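Local coordinates for protein esterase A (PDB 5GKV) that probably hydrolyses ester substrates with a serine nucleophile, being a penicillin-binding protein homolog of the beta-lactamase family, at residues A[75-87]-A[338-350]. Numbering follows the deposited sequence.
Sequences LTALFSTTKAVAA and FGHSGWGGSCAFA
The backbone comes closest where Ser80 faces Gly342, 4.1 Å between their CA atoms, and helix 82-87 then runs over strand 338-341 with 137° between their N-to-C directions, their axes 6.9 Å apart at the nearest. Ser80 and Lys83 match the S-x-x-K motif of this family, so Ser80 is probably the nucleophile, and His340-Ser341-Gly342 probably corresponds to the K-T-G motif. In one of its two conformers, Ser80 OG lies between the backbone N and the carbonyl carbon (chi1 42°) and donates a hydrogen bond of 2.8 Å to Ser341 O, approaching in the carbonyl plane on a lone pair. His340 ND1 also donates a hydrogen bond to Ser341 O (3.0 Å), the oxygen lying in the ring plane, which helps set the ring's rotation. Lys83 CB sits over one ring face of His340, 3.8 Å from its centroid, a CH-pi contact, whereas NZ leads off to Tyr169 OH, Pro171 O and Ser263 O. Deeper in, a 2.7 Å hydrogen bond joins Thr81 OG1 and Ser346 OG, either possibly the donor, while Thr81 CG2 packs on Ala348 CB. At the turn 342-345, Trp343 sets an edge toward the face of Phe79, centroids 5.5 Å apart and planes at 63°. The contact thus seats the start of helix 82-95 on hairpin 338-351 of the seven-stranded antiparallel sheet, with helix 270-281 against Leu78 and Ala348, and helix 373-384 against Cys347 and Phe349.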
loop_
_atom_site.group_PDB
_atom_site.type_symbol
_atom_site.label_atom_id
_atom_site.label_comp_id
_atom_site.label_asym_id
_atom_site.label_seq_id
_atom_site.Cartn_x
_atom_site.Cartn_y
_atom_site.Cartn_z
ATOM N N LEU A 75 -7.100 -14.236 -4.120
ATOM C CA LEU A 75 -6.233 -13.058 -4.186
ATOM C C LEU A 75 -7.013 -11.848 -4.684
ATOM O O LEU A 75 -7.961 -11.986 -5.465
ATOM C CB LEU A 75 -5.046 -13.294 -5.130
ATOM C CG LEU A 75 -4.061 -14.380 -4.717
ATOM C CD1 LEU A 75 -3.079 -14.658 -5.857
ATOM C CD2 LEU A 75 -3.336 -13.900 -3.461
ATOM N N THR A 76 -6.602 -10.653 -4.236
ATOM C CA THR A 76 -7.227 -9.410 -4.691
ATOM C C THR A 76 -6.148 -8.379 -4.978
ATOM O O THR A 76 -5.153 -8.288 -4.252
ATOM C CB THR A 76 -8.233 -8.827 -3.655
ATOM O OG1 THR A 76 -9.178 -9.837 -3.278
ATOM C CG2 THR A 76 -9.027 -7.664 -4.242
ATOM N N ALA A 77 -6.354 -7.593 -6.027
ATOM C CA ALA A 77 -5.509 -6.423 -6.257
ATOM C C ALA A 77 -5.560 -5.464 -5.067
ATOM O O ALA A 77 -6.633 -5.108 -4.589
ATOM C CB ALA A 77 -5.956 -5.707 -7.534
ATOM N N LEU A 78 -4.385 -5.015 -4.612
ATOM C CA LEU A 78 -4.274 -4.185 -3.418
ATOM C C LEU A 78 -4.230 -2.692 -3.721
ATOM O O LEU A 78 -4.410 -1.886 -2.803
ATOM C CB LEU A 78 -3.004 -4.556 -2.628
ATOM C CG LEU A 78 -2.879 -6.013 -2.186
ATOM C CD1 LEU A 78 -1.511 -6.250 -1.472
ATOM C CD2 LEU A 78 -4.074 -6.441 -1.291
ATOM N N PHE A 79 -3.990 -2.317 -4.974
ATOM C CA PHE A 79 -3.759 -0.933 -5.393
ATOM C C PHE A 79 -2.750 -0.312 -4.427
ATOM O O PHE A 79 -1.738 -0.962 -4.128
ATOM C CB PHE A 79 -5.100 -0.215 -5.532
ATOM C CG PHE A 79 -5.949 -0.813 -6.610
ATOM C CD1 PHE A 79 -5.664 -0.551 -7.944
ATOM C CD2 PHE A 79 -6.969 -1.697 -6.304
ATOM C CE1 PHE A 79 -6.408 -1.141 -8.955
ATOM C CE2 PHE A 79 -7.720 -2.283 -7.306
ATOM C CZ PHE A 79 -7.440 -2.009 -8.628
ATOM N N SER A 80 -2.989 0.893 -3.907
ATOM C CA SER A 80 -1.940 1.599 -3.181
ATOM C C SER A 80 -1.653 1.003 -1.812
ATOM O O SER A 80 -0.686 1.420 -1.177
ATOM C CB SER A 80 -2.285 3.089 -3.060
ATOM O OG SER A 80 -3.651 3.303 -2.746
ATOM N N THR A 81 -2.441 0.025 -1.344
ATOM C CA THR A 81 -1.993 -0.687 -0.151
ATOM C C THR A 81 -0.629 -1.325 -0.407
ATOM O O THR A 81 0.193 -1.447 0.510
ATOM C CB THR A 81 -3.041 -1.726 0.286
ATOM O OG1 THR A 81 -4.244 -1.034 0.625
ATOM C CG2 THR A 81 -2.555 -2.507 1.529
ATOM N N THR A 82 -0.332 -1.642 -1.673
ATOM C CA THR A 82 0.997 -2.131 -2.051
ATOM C C THR A 82 2.132 -1.206 -1.601
ATOM O O THR A 82 3.238 -1.675 -1.322
ATOM C CB THR A 82 1.050 -2.311 -3.576
ATOM O OG1 THR A 82 -0.102 -3.062 -3.997
ATOM C CG2 THR A 82 2.325 -3.020 -4.008
ATOM N N LYS A 83 1.881 0.106 -1.512
ATOM C CA LYS A 83 2.943 1.044 -1.144
ATOM C C LYS A 83 3.532 0.761 0.233
ATOM O O LYS A 83 4.700 1.091 0.485
ATOM C CB LYS A 83 2.413 2.486 -1.193
ATOM C CG LYS A 83 1.991 2.925 -2.595
ATOM C CD LYS A 83 1.831 4.439 -2.673
ATOM C CE LYS A 83 1.629 4.900 -4.116
ATOM N NZ LYS A 83 0.294 4.445 -4.654
ATOM N N ALA A 84 2.750 0.176 1.149
ATOM C CA ALA A 84 3.311 -0.203 2.445
ATOM C C ALA A 84 4.365 -1.289 2.279
ATOM O O ALA A 84 5.363 -1.313 3.014
ATOM C CB ALA A 84 2.201 -0.678 3.395
ATOM N N VAL A 85 4.160 -2.195 1.313
ATOM C CA VAL A 85 5.148 -3.235 1.030
ATOM C C VAL A 85 6.402 -2.620 0.415
ATOM O O VAL A 85 7.529 -2.958 0.800
ATOM C CB VAL A 85 4.552 -4.330 0.121
ATOM C CG1 VAL A 85 5.623 -5.435 -0.179
ATOM C CG2 VAL A 85 3.311 -4.957 0.773
ATOM N N ALA A 86 6.230 -1.700 -0.540
ATOM C CA ALA A 86 7.386 -1.017 -1.106
ATOM C C ALA A 86 8.161 -0.284 -0.020
ATOM O O ALA A 86 9.399 -0.316 0.005
ATOM C CB ALA A 86 6.934 -0.048 -2.201
ATOM N N ALA A 87 7.443 0.361 0.905
ATOM C CA ALA A 87 8.118 1.100 1.964
ATOM C C ALA A 87 8.933 0.167 2.846
ATOM O O ALA A 87 10.075 0.479 3.202
ATOM C CB ALA A 87 7.106 1.881 2.792
ATOM N N PHE A 338 0.766 2.979 11.707
ATOM C CA PHE A 338 1.145 3.324 10.342
ATOM C C PHE A 338 0.776 2.186 9.402
ATOM O O PHE A 338 0.625 1.027 9.812
ATOM C CB PHE A 338 2.652 3.613 10.230
ATOM C CG PHE A 338 3.520 2.456 10.648
ATOM C CD1 PHE A 338 3.889 2.298 11.976
ATOM C CD2 PHE A 338 3.974 1.529 9.718
ATOM C CE1 PHE A 338 4.685 1.248 12.358
ATOM C CE2 PHE A 338 4.763 0.458 10.109
ATOM C CZ PHE A 338 5.131 0.327 11.433
ATOM N N GLY A 339 0.702 2.523 8.122
ATOM C CA GLY A 339 0.352 1.537 7.108
ATOM C C GLY A 339 0.128 2.223 5.784
ATOM O O GLY A 339 0.779 3.224 5.468
ATOM N N HIS A 340 -0.791 1.670 5.004
ATOM C CA HIS A 340 -1.185 2.348 3.785
ATOM C C HIS A 340 -2.533 1.799 3.353
ATOM O O HIS A 340 -2.902 0.667 3.695
ATOM C CB HIS A 340 -0.129 2.189 2.680
ATOM C CG HIS A 340 -0.024 3.378 1.771
ATOM N ND1 HIS A 340 -0.989 3.694 0.836
ATOM C CD2 HIS A 340 0.941 4.323 1.647
ATOM C CE1 HIS A 340 -0.636 4.797 0.195
ATOM N NE2 HIS A 340 0.535 5.195 0.665
ATOM N N SER A 341 -3.277 2.628 2.636
ATOM C CA SER A 341 -4.585 2.253 2.139
ATOM C C SER A 341 -4.565 2.219 0.618
ATOM O O SER A 341 -3.659 2.760 -0.020
ATOM C CB SER A 341 -5.668 3.222 2.638
ATOM O OG SER A 341 -5.650 3.269 4.055
ATOM N N GLY A 342 -5.585 1.588 0.049
ATOM C CA GLY A 342 -5.636 1.364 -1.379
ATOM C C GLY A 342 -6.931 1.873 -1.979
ATOM O O GLY A 342 -7.967 1.964 -1.312
ATOM N N TRP A 343 -6.842 2.231 -3.261
ATOM C CA TRP A 343 -7.992 2.614 -4.073
ATOM C C TRP A 343 -9.162 1.655 -3.871
ATOM O O TRP A 343 -9.046 0.453 -4.119
ATOM C CB TRP A 343 -7.571 2.631 -5.550
ATOM C CG TRP A 343 -8.686 2.970 -6.488
ATOM C CD1 TRP A 343 -9.513 2.094 -7.144
ATOM C CD2 TRP A 343 -9.085 4.281 -6.899
ATOM N NE1 TRP A 343 -10.418 2.788 -7.924
ATOM C CE2 TRP A 343 -10.172 4.129 -7.794
ATOM C CE3 TRP A 343 -8.629 5.569 -6.603
ATOM C CZ2 TRP A 343 -10.807 5.215 -8.386
ATOM C CZ3 TRP A 343 -9.261 6.647 -7.196
ATOM C CH2 TRP A 343 -10.340 6.464 -8.076
ATOM N N GLY A 344 -10.292 2.180 -3.425
ATOM C CA GLY A 344 -11.482 1.376 -3.266
ATOM C C GLY A 344 -11.726 0.871 -1.857
ATOM O O GLY A 344 -12.860 0.480 -1.545
ATOM N N GLY A 345 -10.707 0.861 -0.998
ATOM C CA GLY A 345 -10.979 0.650 0.412
ATOM C C GLY A 345 -10.079 -0.311 1.166
ATOM O O GLY A 345 -10.197 -0.390 2.388
ATOM N N SER A 346 -9.183 -1.033 0.485
ATOM C CA SER A 346 -8.284 -1.937 1.199
ATOM C C SER A 346 -7.298 -1.160 2.078
ATOM O O SER A 346 -7.045 0.033 1.880
ATOM C CB SER A 346 -7.515 -2.830 0.214
ATOM O OG SER A 346 -6.497 -2.111 -0.491
ATOM N N CYS A 347 -6.723 -1.855 3.060
ATOM C CA CYS A 347 -5.691 -1.224 3.875
ATOM C C CYS A 347 -4.922 -2.298 4.628
ATOM O O CYS A 347 -5.389 -3.430 4.790
ATOM C CB CYS A 347 -6.282 -0.211 4.868
ATOM S SG CYS A 347 -7.160 -1.000 6.266
ATOM N N ALA A 348 -3.741 -1.912 5.108
ATOM C CA ALA A 348 -2.978 -2.735 6.035
ATOM C C ALA A 348 -2.228 -1.801 6.973
ATOM O O ALA A 348 -1.733 -0.755 6.539
ATOM C CB ALA A 348 -2.012 -3.668 5.303
ATOM N N PHE A 349 -2.164 -2.161 8.255
ATOM C CA PHE A 349 -1.535 -1.266 9.220
ATOM C C PHE A 349 -0.809 -2.070 10.289
ATOM O O PHE A 349 -1.110 -3.245 10.534
ATOM C CB PHE A 349 -2.570 -0.353 9.884
ATOM C CG PHE A 349 -3.463 -1.087 10.854
ATOM C CD1 PHE A 349 -4.550 -1.823 10.393
ATOM C CD2 PHE A 349 -3.181 -1.090 12.214
ATOM C CE1 PHE A 349 -5.362 -2.533 11.287
ATOM C CE2 PHE A 349 -3.987 -1.801 13.113
ATOM C CZ PHE A 349 -5.073 -2.509 12.650
ATOM N N ALA A 350 0.110 -1.382 10.974
ATOM C CA ALA A 350 0.839 -1.906 12.118
ATOM C C ALA A 350 0.754 -0.913 13.267
ATOM O O ALA A 350 0.787 0.300 13.046
ATOM C CB ALA A 350 2.321 -2.161 11.783
#